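Local atomic coordinates of berberine bridge enzyme-like 28 (PDB entry 5D79), a protein that binds FAD as an oxidoreductase of the berberine bridge enzyme-like family and is involved in adaptation to salt stress. Residues I160-P170 / V244-T252; F504-D515 / D522-N530. All coordinates share one frame; numbering follows the deposited sequence.

Interaction 1 (I160-P170 / V244-T252); sequences IGKTTKSLAFP and VKLVDVPST
A168 and V247 form a hydrogen-bonded antiparallel pair: A168 N donates to V247 O at 2.9 Å, and V247 N returns a nearly straight bond (170°) to A168 O at 3.0 Å. The next rung joins V249 N to S166 O at 3.1 Å; it too is straight, but the donor stands well above the carbonyl plane. S166 N donates to the hydroxyl T164 OG1, in an ST turn that leads the chain from helix 153-163 into the short strand. K165 curls back so that its NZ binds the helix carbonyl G161 O at 2.7 Å. Beyond the last rung a water donates to P250 O and sits against K165 O, the latter approach being too short to trust in detail.

D248, at the exposed margin, spends OD1 on a salt bridge to R143 while L167 CD2 lies alongside it. K245 sends NZ away to N142 O. The buried side chains are apolar. L246 CD1 meets L167 CD1 at 3.7 Å, the two leucines crossing at about a right angle, while L246 CD2 faces I160 CD1. Alanine suits its place because A168 CB can close on V249 CG1 at 3.7 Å, where both residues also touch W336 of helix 336-343. The ring of F169, anti to the backbone N (chi1 -173°), is swung toward V244, whose CG1 lies over one face, 4.2 Å from the centroid, in a CH-pi contact. The ring edge meets K245 O in plane, F169 CD1 at 3.4 Å; this buried carbonyl has no hydrogen-bond partner in the model. A serine in place of F169 would probably open a gap beside V244 and strip the apolar cover from K245 O. Through this antiparallel pairing strand 167-168 joins the end of strand 238-248 in the antiparallel sheet of the PCMH-type FAD-binding domain.

Interaction 2 (F504-D515 / D522-N530); sequences FERLVRVKTRVD and DEQSIPLVN
K511 lies along the extended backbone at I526 and P527, and its long side chain can be followed outward. K511 CB packs on I526 CG2 at 3.9 Å. CG, set anti to the backbone N (chi1 168°), passes both I526 O and P527 O before a bend at chi2 directs CD and CE along I526 O, with K511 CE 3.3 Å from it. NZ ends among acceptors: D515 OD2 and D518 in salt bridges, and F520 O in a hydrogen bond. Lysine suits this place because a long, flexible chain can pass the two carbonyls and carry its ammonium to both carboxylates.

The next residue, T512, has a hydroxyl that can do two things: OG1 accepts from V529 N at 3.0 Å while donating to V508 O at 2.7 Å. Around it V508 CG2 meets I526 CG2 at 3.6 Å, and F504 CZ meets P527 CD, both apolar pairs. L528 CD2 lies against T512 CA and D515 O. V529 CG2 sits over one face of the R509 guanidinium, which a salt bridge to E505 steadies. P527 O is buried here without a polar partner. This is the C-terminal tail, irregular in backbone, folded back over helix 504-514 within the berberine-like region.

Both contacts are buried with some exposed residues at the margin, each centred about 21 Å from the centre of the chain, and their own centres are 35 Å apart without touching. Interaction 1 belongs to the PCMH-type FAD-binding range and joins two strands, so its polarity is met chiefly by backbone groups bonding to one another. Interaction 2 belongs to the berberine-like range and sets a helix, whose own backbone is already bonded, against an irregular tail; there a single hydrogen bond crosses, from a backbone N-H of the tail to a threonine hydroxyl. They hold different elements, but each buries one carbonyl without a partner, and each lies about 10 or 11 Å from FAD by its nearest side chain.

Interaction 1 (I160-P170 / V244-T252)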
loop_
_atom_site.group_PDB
_atom_site.type_symbol
_atom_site.label_atom_id
_atom_site.label_comp_id
_atom_site.label_asym_id
_atom_site.label_seq_id
_atom_site.Cartn_x
_atom_site.Cartn_y
_atom_site.Cartn_z
ATOM N N ILE A 160 -18.914 0.263 5.594
ATOM C CA ILE A 160 -19.333 -1.127 5.483
ATOM C C ILE A 160 -19.729 -1.739 6.831
ATOM O O ILE A 160 -20.870 -2.152 7.021
ATOM C CB ILE A 160 -18.220 -1.982 4.889
ATOM C CG1 ILE A 160 -17.811 -1.445 3.518
ATOM C CG2 ILE A 160 -18.669 -3.423 4.810
ATOM C CD1 ILE A 160 -16.566 -2.094 2.955
ATOM N N GLY A 161 -18.783 -1.786 7.764
ATOM C CA GLY A 161 -18.967 -2.505 9.009
ATOM C C GLY A 161 -20.105 -2.026 9.885
ATOM O O GLY A 161 -20.730 -2.830 10.572
ATOM N N LYS A 162 -20.371 -0.720 9.869
ATOM C CA LYS A 162 -21.476 -0.124 10.633
ATOM C C LYS A 162 -22.845 -0.416 10.013
ATOM O O LYS A 162 -23.864 -0.312 10.693
ATOM C CB LYS A 162 -21.293 1.391 10.744
ATOM C CG LYS A 162 -20.161 1.816 11.632
ATOM C CD LYS A 162 -20.596 1.815 13.074
ATOM C CE LYS A 162 -21.694 2.847 13.311
ATOM N NZ LYS A 162 -22.118 2.874 14.732
ATOM N N THR A 163 -22.849 -0.778 8.726
ATOM C CA THR A 163 -24.069 -1.001 7.938
ATOM C C THR A 163 -24.486 -2.465 7.866
ATOM O O THR A 163 -25.663 -2.790 7.979
ATOM C CB THR A 163 -23.904 -0.498 6.483
ATOM O OG1 THR A 163 -23.426 0.855 6.477
ATOM C CG2 THR A 163 -25.230 -0.579 5.738
ATOM N N THR A 164 -23.513 -3.340 7.647
ATOM C CA THR A 164 -23.774 -4.768 7.556
ATOM C C THR A 164 -22.618 -5.551 8.119
ATOM O O THR A 164 -21.478 -5.127 8.006
ATOM C CB THR A 164 -24.006 -5.228 6.119
ATOM O OG1 THR A 164 -24.262 -6.637 6.117
ATOM C CG2 THR A 164 -22.787 -4.931 5.248
ATOM N N LYS A 165 -22.919 -6.695 8.725
ATOM C CA LYS A 165 -21.887 -7.570 9.264
ATOM C C LYS A 165 -21.525 -8.719 8.300
ATOM O O LYS A 165 -20.599 -9.496 8.559
ATOM C CB LYS A 165 -22.344 -8.133 10.611
ATOM C CG LYS A 165 -22.800 -7.077 11.590
ATOM C CD LYS A 165 -21.658 -6.129 11.967
ATOM C CE LYS A 165 -22.128 -5.038 12.920
ATOM N NZ LYS A 165 -21.145 -3.929 13.050
ATOM N N SER A 166 -22.243 -8.828 7.189
ATOM C CA SER A 166 -22.033 -9.947 6.278
ATOM C C SER A 166 -21.292 -9.554 4.987
ATOM O O SER A 166 -21.194 -10.353 4.059
ATOM C CB SER A 166 -23.380 -10.601 5.936
ATOM O OG SER A 166 -24.248 -9.696 5.277
ATOM N N LEU A 167 -20.771 -8.333 4.929
ATOM C CA LEU A 167 -19.975 -7.906 3.784
ATOM C C LEU A 167 -18.663 -7.294 4.234
ATOM O O LEU A 167 -18.533 -6.834 5.368
ATOM C CB LEU A 167 -20.733 -6.899 2.922
ATOM C CG LEU A 167 -21.951 -7.358 2.120
ATOM C CD1 LEU A 167 -22.430 -6.218 1.228
ATOM C CD2 LEU A 167 -21.636 -8.588 1.309
ATOM N N ALA A 168 -17.693 -7.293 3.329
ATOM C CA ALA A 168 -16.359 -6.787 3.613
ATOM C C ALA A 168 -15.720 -6.254 2.339
ATOM O O ALA A 168 -16.312 -6.296 1.262
ATOM C CB ALA A 168 -15.481 -7.887 4.225
ATOM N N PHE A 169 -14.507 -5.744 2.459
ATOM C CA PHE A 169 -13.754 -5.440 1.274
ATOM C C PHE A 169 -12.300 -5.768 1.555
ATOM O O PHE A 169 -11.789 -5.440 2.621
ATOM C CB PHE A 169 -13.934 -3.981 0.845
ATOM C CG PHE A 169 -13.295 -3.682 -0.475
ATOM C CD1 PHE A 169 -13.898 -4.091 -1.652
ATOM C CD2 PHE A 169 -12.064 -3.044 -0.539
ATOM C CE1 PHE A 169 -13.296 -3.856 -2.871
ATOM C CE2 PHE A 169 -11.452 -2.800 -1.762
ATOM C CZ PHE A 169 -12.067 -3.200 -2.922
ATOM N N PRO A 170 -11.638 -6.441 0.598
ATOM C CA PRO A 170 -10.255 -6.888 0.760
ATOM C C PRO A 170 -9.233 -5.782 0.474
ATOM O O PRO A 170 -8.823 -5.618 -0.669
ATOM C CB PRO A 170 -10.148 -8.015 -0.264
ATOM C CG PRO A 170 -11.079 -7.594 -1.357
ATOM C CD PRO A 170 -12.218 -6.894 -0.681
ATOM N N VAL A 244 -16.354 -0.237 -6.108
ATOM C CA VAL A 244 -15.923 -1.481 -5.487
ATOM C C VAL A 244 -16.982 -2.580 -5.559
ATOM O O VAL A 244 -18.183 -2.320 -5.653
ATOM C CB VAL A 244 -15.512 -1.264 -3.997
ATOM C CG1 VAL A 244 -14.375 -0.271 -3.900
ATOM C CG2 VAL A 244 -16.695 -0.806 -3.159
ATOM N N LYS A 245 -16.507 -3.819 -5.541
ATOM C CA LYS A 245 -17.367 -4.974 -5.379
ATOM C C LYS A 245 -17.204 -5.489 -3.947
ATOM O O LYS A 245 -16.107 -5.858 -3.536
ATOM C CB LYS A 245 -17.014 -6.060 -6.402
ATOM C CG LYS A 245 -18.021 -7.179 -6.485
ATOM C CD LYS A 245 -19.385 -6.628 -6.853
ATOM C CE LYS A 245 -20.487 -7.540 -6.373
ATOM N NZ LYS A 245 -21.808 -7.022 -6.788
ATOM N N LEU A 246 -18.289 -5.488 -3.182
ATOM C CA LEU A 246 -18.250 -5.968 -1.800
ATOM C C LEU A 246 -18.295 -7.497 -1.747
ATOM O O LEU A 246 -19.012 -8.128 -2.515
ATOM C CB LEU A 246 -19.406 -5.367 -0.995
ATOM C CG LEU A 246 -19.440 -3.828 -0.923
ATOM C CD1 LEU A 246 -20.645 -3.313 -0.131
ATOM C CD2 LEU A 246 -18.129 -3.242 -0.371
ATOM N N VAL A 247 -17.515 -8.090 -0.846
ATOM C CA VAL A 247 -17.375 -9.539 -0.800
ATOM C C VAL A 247 -18.036 -10.082 0.450
ATOM O O VAL A 247 -18.234 -9.361 1.423
ATOM C CB VAL A 247 -15.894 -9.978 -0.850
ATOM C CG1 VAL A 247 -15.261 -9.545 -2.176
ATOM C CG2 VAL A 247 -15.125 -9.422 0.329
ATOM N N ASP A 248 -18.389 -11.358 0.421
ATOM C CA ASP A 248 -19.192 -11.926 1.490
ATOM C C ASP A 248 -18.318 -12.461 2.600
ATOM O O ASP A 248 -17.266 -13.040 2.360
ATOM C CB ASP A 248 -20.105 -13.036 0.960
ATOM C CG ASP A 248 -20.993 -12.571 -0.181
ATOM O OD1 ASP A 248 -21.906 -11.765 0.063
ATOM O OD2 ASP A 248 -20.786 -13.022 -1.327
ATOM N N VAL A 249 -18.769 -12.242 3.821
ATOM C CA VAL A 249 -18.130 -12.802 4.987
ATOM C C VAL A 249 -19.220 -13.275 5.906
ATOM O O VAL A 249 -20.320 -12.725 5.917
ATOM C CB VAL A 249 -17.216 -11.776 5.746
ATOM C CG1 VAL A 249 -15.920 -11.522 4.993
ATOM C CG2 VAL A 249 -17.941 -10.473 6.022
ATOM N N PRO A 250 -18.932 -14.311 6.684
ATOM C CA PRO A 250 -19.862 -14.685 7.748
ATOM C C PRO A 250 -19.909 -13.639 8.867
ATOM O O PRO A 250 -18.926 -12.966 9.144
ATOM C CB PRO A 250 -19.296 -16.017 8.252
ATOM C CG PRO A 250 -18.502 -16.532 7.102
ATOM C CD PRO A 250 -17.889 -15.317 6.482
ATOM N N SER A 251 -21.063 -13.518 9.506
ATOM C CA SER A 251 -21.227 -12.626 10.630
ATOM C C SER A 251 -20.276 -13.019 11.770
ATOM O O SER A 251 -19.954 -12.205 12.635
ATOM C CB SER A 251 -22.686 -12.639 11.095
ATOM O OG SER A 251 -23.567 -12.486 9.989
ATOM N N THR A 252 -19.814 -14.267 11.759
ATOM C CA THR A 252 -18.825 -14.726 12.732
ATOM C C THR A 252 -17.563 -15.247 12.060
ATOM O O THR A 252 -17.606 -16.219 11.303
ATOM C CB THR A 252 -19.386 -15.845 13.629
ATOM O OG1 THR A 252 -20.285 -15.281 14.590
ATOM C CG2 THR A 252 -18.252 -16.573 14.355
HETATM O O HOH W 1 -18.651 -10.374 9.736
#

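Interaction 2 (F504-D515 / D522-N530)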
loop_
_atom_site.group_PDB
_atom_site.type_symbol
_atom_site.label_atom_id
_atom_site.label_comp_id
_atom_site.label_asym_id
_atom_site.label_seq_id
_atom_site.Cartn_x
_atom_site.Cartn_y
_atom_site.Cartn_z
ATOM N N PHE A 504 5.074 -5.174 -17.468
ATOM C CA PHE A 504 5.664 -3.857 -17.700
ATOM C C PHE A 504 5.438 -3.326 -19.127
ATOM O O PHE A 504 5.127 -2.148 -19.302
ATOM C CB PHE A 504 7.162 -3.880 -17.394
ATOM C CG PHE A 504 7.866 -2.577 -17.699
ATOM C CD1 PHE A 504 7.657 -1.453 -16.897
ATOM C CD2 PHE A 504 8.738 -2.475 -18.781
ATOM C CE1 PHE A 504 8.304 -0.256 -17.170
ATOM C CE2 PHE A 504 9.385 -1.286 -19.061
ATOM C CZ PHE A 504 9.167 -0.170 -18.254
ATOM N N GLU A 505 5.573 -4.191 -20.134
ATOM C CA GLU A 505 5.436 -3.752 -21.523
ATOM C C GLU A 505 4.028 -3.252 -21.814
ATOM O O GLU A 505 3.868 -2.200 -22.429
ATOM C CB GLU A 505 5.815 -4.870 -22.490
ATOM C CG GLU A 505 7.306 -5.187 -22.479
ATOM C CD GLU A 505 8.211 -3.988 -22.825
ATOM O OE1 GLU A 505 7.805 -3.106 -23.622
ATOM O OE2 GLU A 505 9.342 -3.945 -22.287
ATOM N N ARG A 506 3.010 -3.978 -21.352
ATOM C CA ARG A 506 1.630 -3.521 -21.541
ATOM C C ARG A 506 1.379 -2.151 -20.898
ATOM O O ARG A 506 0.805 -1.262 -21.531
ATOM C CB ARG A 506 0.624 -4.535 -20.992
ATOM C CG ARG A 506 -0.811 -4.093 -21.243
ATOM C CD ARG A 506 -1.868 -5.098 -20.816
ATOM N NE ARG A 506 -3.196 -4.601 -21.178
ATOM C CZ ARG A 506 -4.344 -5.164 -20.820
ATOM N NH1 ARG A 506 -4.351 -6.263 -20.088
ATOM N NH2 ARG A 506 -5.489 -4.618 -21.201
ATOM N N LEU A 507 1.811 -1.991 -19.646
ATOM C CA LEU A 507 1.679 -0.727 -18.928
ATOM C C LEU A 507 2.252 0.436 -19.747
ATOM O O LEU A 507 1.648 1.510 -19.821
ATOM C CB LEU A 507 2.375 -0.813 -17.567
ATOM C CG LEU A 507 1.631 -1.592 -16.489
ATOM C CD1 LEU A 507 2.584 -2.045 -15.403
ATOM C CD2 LEU A 507 0.506 -0.740 -15.917
ATOM N N VAL A 508 3.414 0.198 -20.362
ATOM C CA VAL A 508 4.089 1.184 -21.214
ATOM C C VAL A 508 3.276 1.480 -22.472
ATOM O O VAL A 508 3.181 2.633 -22.901
ATOM C CB VAL A 508 5.513 0.705 -21.603
ATOM C CG1 VAL A 508 5.983 1.345 -22.897
ATOM C CG2 VAL A 508 6.495 1.006 -20.483
ATOM N N ARG A 509 2.671 0.446 -23.049
ATOM C CA ARG A 509 1.784 0.645 -24.190
ATOM C C ARG A 509 0.575 1.484 -23.765
ATOM O O ARG A 509 0.246 2.489 -24.406
ATOM C CB ARG A 509 1.331 -0.694 -24.782
ATOM C CG ARG A 509 2.463 -1.592 -25.292
ATOM C CD ARG A 509 3.458 -0.857 -26.185
ATOM N NE ARG A 509 4.304 -1.782 -26.948
ATOM C CZ ARG A 509 5.490 -2.230 -26.547
ATOM N NH1 ARG A 509 5.993 -1.844 -25.379
ATOM N NH2 ARG A 509 6.176 -3.066 -27.314
ATOM N N VAL A 510 -0.070 1.083 -22.675
ATOM C CA VAL A 510 -1.223 1.828 -22.172
ATOM C C VAL A 510 -0.801 3.263 -21.848
ATOM O O VAL A 510 -1.470 4.217 -22.247
ATOM C CB VAL A 510 -1.855 1.152 -20.927
ATOM C CG1 VAL A 510 -2.995 1.995 -20.392
ATOM C CG2 VAL A 510 -2.354 -0.243 -21.266
ATOM N N LYS A 511 0.337 3.406 -21.170
ATOM C CA LYS A 511 0.889 4.723 -20.844
ATOM C C LYS A 511 1.069 5.601 -22.085
ATOM O O LYS A 511 0.783 6.799 -22.061
ATOM C CB LYS A 511 2.228 4.565 -20.118
ATOM C CG LYS A 511 3.044 5.837 -19.974
ATOM C CD LYS A 511 2.411 6.850 -19.036
ATOM C CE LYS A 511 3.389 7.995 -18.775
ATOM N NZ LYS A 511 2.838 9.139 -17.995
ATOM N N THR A 512 1.522 5.001 -23.175
ATOM C CA THR A 512 1.791 5.762 -24.384
ATOM C C THR A 512 0.501 6.238 -25.049
ATOM O O THR A 512 0.457 7.330 -25.610
ATOM C CB THR A 512 2.641 4.943 -25.367
ATOM O OG1 THR A 512 3.859 4.569 -24.709
ATOM C CG2 THR A 512 2.985 5.761 -26.621
ATOM N N ARG A 513 -0.564 5.455 -24.957
ATOM C CA ARG A 513 -1.830 5.885 -25.550
ATOM C C ARG A 513 -2.504 6.955 -24.704
ATOM O O ARG A 513 -2.856 8.015 -25.210
ATOM C CB ARG A 513 -2.790 4.704 -25.739
ATOM C CG ARG A 513 -4.084 5.070 -26.456
ATOM C CD ARG A 513 -5.020 3.877 -26.585
ATOM N NE ARG A 513 -5.548 3.428 -25.297
ATOM C CZ ARG A 513 -6.713 3.823 -24.788
ATOM N NH1 ARG A 513 -7.476 4.685 -25.467
ATOM N NH2 ARG A 513 -7.115 3.362 -23.600
ATOM N N VAL A 514 -2.660 6.677 -23.413
ATOM C CA VAL A 514 -3.498 7.497 -22.538
ATOM C C VAL A 514 -2.806 8.791 -22.085
ATOM O O VAL A 514 -3.477 9.774 -21.751
ATOM C CB VAL A 514 -3.978 6.679 -21.277
ATOM C CG1 VAL A 514 -4.491 5.316 -21.691
ATOM C CG2 VAL A 514 -2.881 6.534 -20.219
ATOM N N ASP A 515 -1.474 8.789 -22.092
ATOM C CA ASP A 515 -0.681 9.922 -21.618
ATOM C C ASP A 515 0.552 10.131 -22.493
ATOM O O ASP A 515 1.675 9.936 -22.033
ATOM C CB ASP A 515 -0.268 9.697 -20.153
ATOM C CG ASP A 515 0.416 10.907 -19.536
ATOM O OD1 ASP A 515 0.352 12.010 -20.127
ATOM O OD2 ASP A 515 1.013 10.757 -18.452
ATOM N N ASP A 522 6.571 10.782 -12.124
ATOM C CA ASP A 522 7.393 11.003 -10.935
ATOM C C ASP A 522 8.751 10.336 -11.142
ATOM O O ASP A 522 9.137 10.035 -12.278
ATOM C CB ASP A 522 6.709 10.490 -9.651
ATOM C CG ASP A 522 6.131 9.090 -9.783
ATOM O OD1 ASP A 522 6.725 8.224 -10.442
ATOM O OD2 ASP A 522 5.068 8.839 -9.194
ATOM N N GLU A 523 9.467 10.088 -10.053
ATOM C CA GLU A 523 10.825 9.559 -10.144
ATOM C C GLU A 523 10.922 8.066 -10.543
ATOM O O GLU A 523 12.013 7.577 -10.857
ATOM C CB GLU A 523 11.539 9.794 -8.811
ATOM C CG GLU A 523 11.891 11.266 -8.522
ATOM C CD GLU A 523 10.686 12.135 -8.158
ATOM O OE1 GLU A 523 9.638 11.577 -7.761
ATOM O OE2 GLU A 523 10.798 13.376 -8.270
ATOM N N GLN A 524 9.791 7.358 -10.537
ATOM C CA GLN A 524 9.741 5.942 -10.913
ATOM C C GLN A 524 8.557 5.599 -11.847
ATOM O O GLN A 524 8.205 4.425 -12.029
ATOM C CB GLN A 524 9.665 5.065 -9.657
ATOM C CG GLN A 524 11.000 4.715 -9.029
ATOM C CD GLN A 524 10.876 3.647 -7.947
ATOM O OE1 GLN A 524 9.787 3.410 -7.414
ATOM N NE2 GLN A 524 11.990 2.990 -7.623
ATOM N N SER A 525 7.945 6.614 -12.445
ATOM C CA SER A 525 6.745 6.391 -13.250
ATOM C C SER A 525 7.020 5.534 -14.500
ATOM O O SER A 525 8.167 5.405 -14.954
ATOM C CB SER A 525 6.115 7.736 -13.648
ATOM O OG SER A 525 7.014 8.520 -14.408
ATOM N N ILE A 526 5.954 4.934 -15.027
ATOM C CA ILE A 526 6.022 4.120 -16.232
ATOM C C ILE A 526 6.402 5.011 -17.404
ATOM O O ILE A 526 5.787 6.065 -17.593
ATOM C CB ILE A 526 4.667 3.423 -16.510
ATOM C CG1 ILE A 526 4.261 2.511 -15.341
ATOM C CG2 ILE A 526 4.693 2.659 -17.830
ATOM C CD1 ILE A 526 5.183 1.329 -15.111
ATOM N N PRO A 527 7.425 4.607 -18.191
ATOM C CA PRO A 527 7.887 5.430 -19.314
ATOM C C PRO A 527 7.073 5.245 -20.596
ATOM O O PRO A 527 6.364 4.249 -20.784
ATOM C CB PRO A 527 9.318 4.941 -19.522
ATOM C CG PRO A 527 9.227 3.484 -19.199
ATOM C CD PRO A 527 8.271 3.411 -18.019
ATOM N N LEU A 528 7.182 6.226 -21.480
ATOM C CA LEU A 528 6.639 6.091 -22.815
ATOM C C LEU A 528 7.494 5.125 -23.629
ATOM O O LEU A 528 8.686 4.955 -23.372
ATOM C CB LEU A 528 6.574 7.448 -23.517
ATOM C CG LEU A 528 5.637 8.553 -23.042
ATOM C CD1 LEU A 528 6.053 9.841 -23.723
ATOM C CD2 LEU A 528 4.195 8.242 -23.362
ATOM N N VAL A 529 6.873 4.517 -24.629
ATOM C CA VAL A 529 7.532 3.571 -25.515
ATOM C C VAL A 529 8.570 4.244 -26.437
ATOM O O VAL A 529 8.534 5.461 -26.660
ATOM C CB VAL A 529 6.472 2.821 -26.362
ATOM C CG1 VAL A 529 6.124 3.615 -27.602
ATOM C CG2 VAL A 529 6.936 1.410 -26.712
ATOM N N ASN A 530 9.504 3.443 -26.952
ATOM C CA ASN A 530 10.511 3.920 -27.902
ATOM C C ASN A 530 9.968 3.947 -29.332
ATOM O O ASN A 530 9.803 5.012 -29.932
ATOM C CB ASN A 530 11.773 3.041 -27.846
ATOM C CG ASN A 530 12.781 3.495 -26.781
ATOM O OD1 ASN A 530 12.598 4.520 -26.119
ATOM N ND2 ASN A 530 13.854 2.718 -26.618
#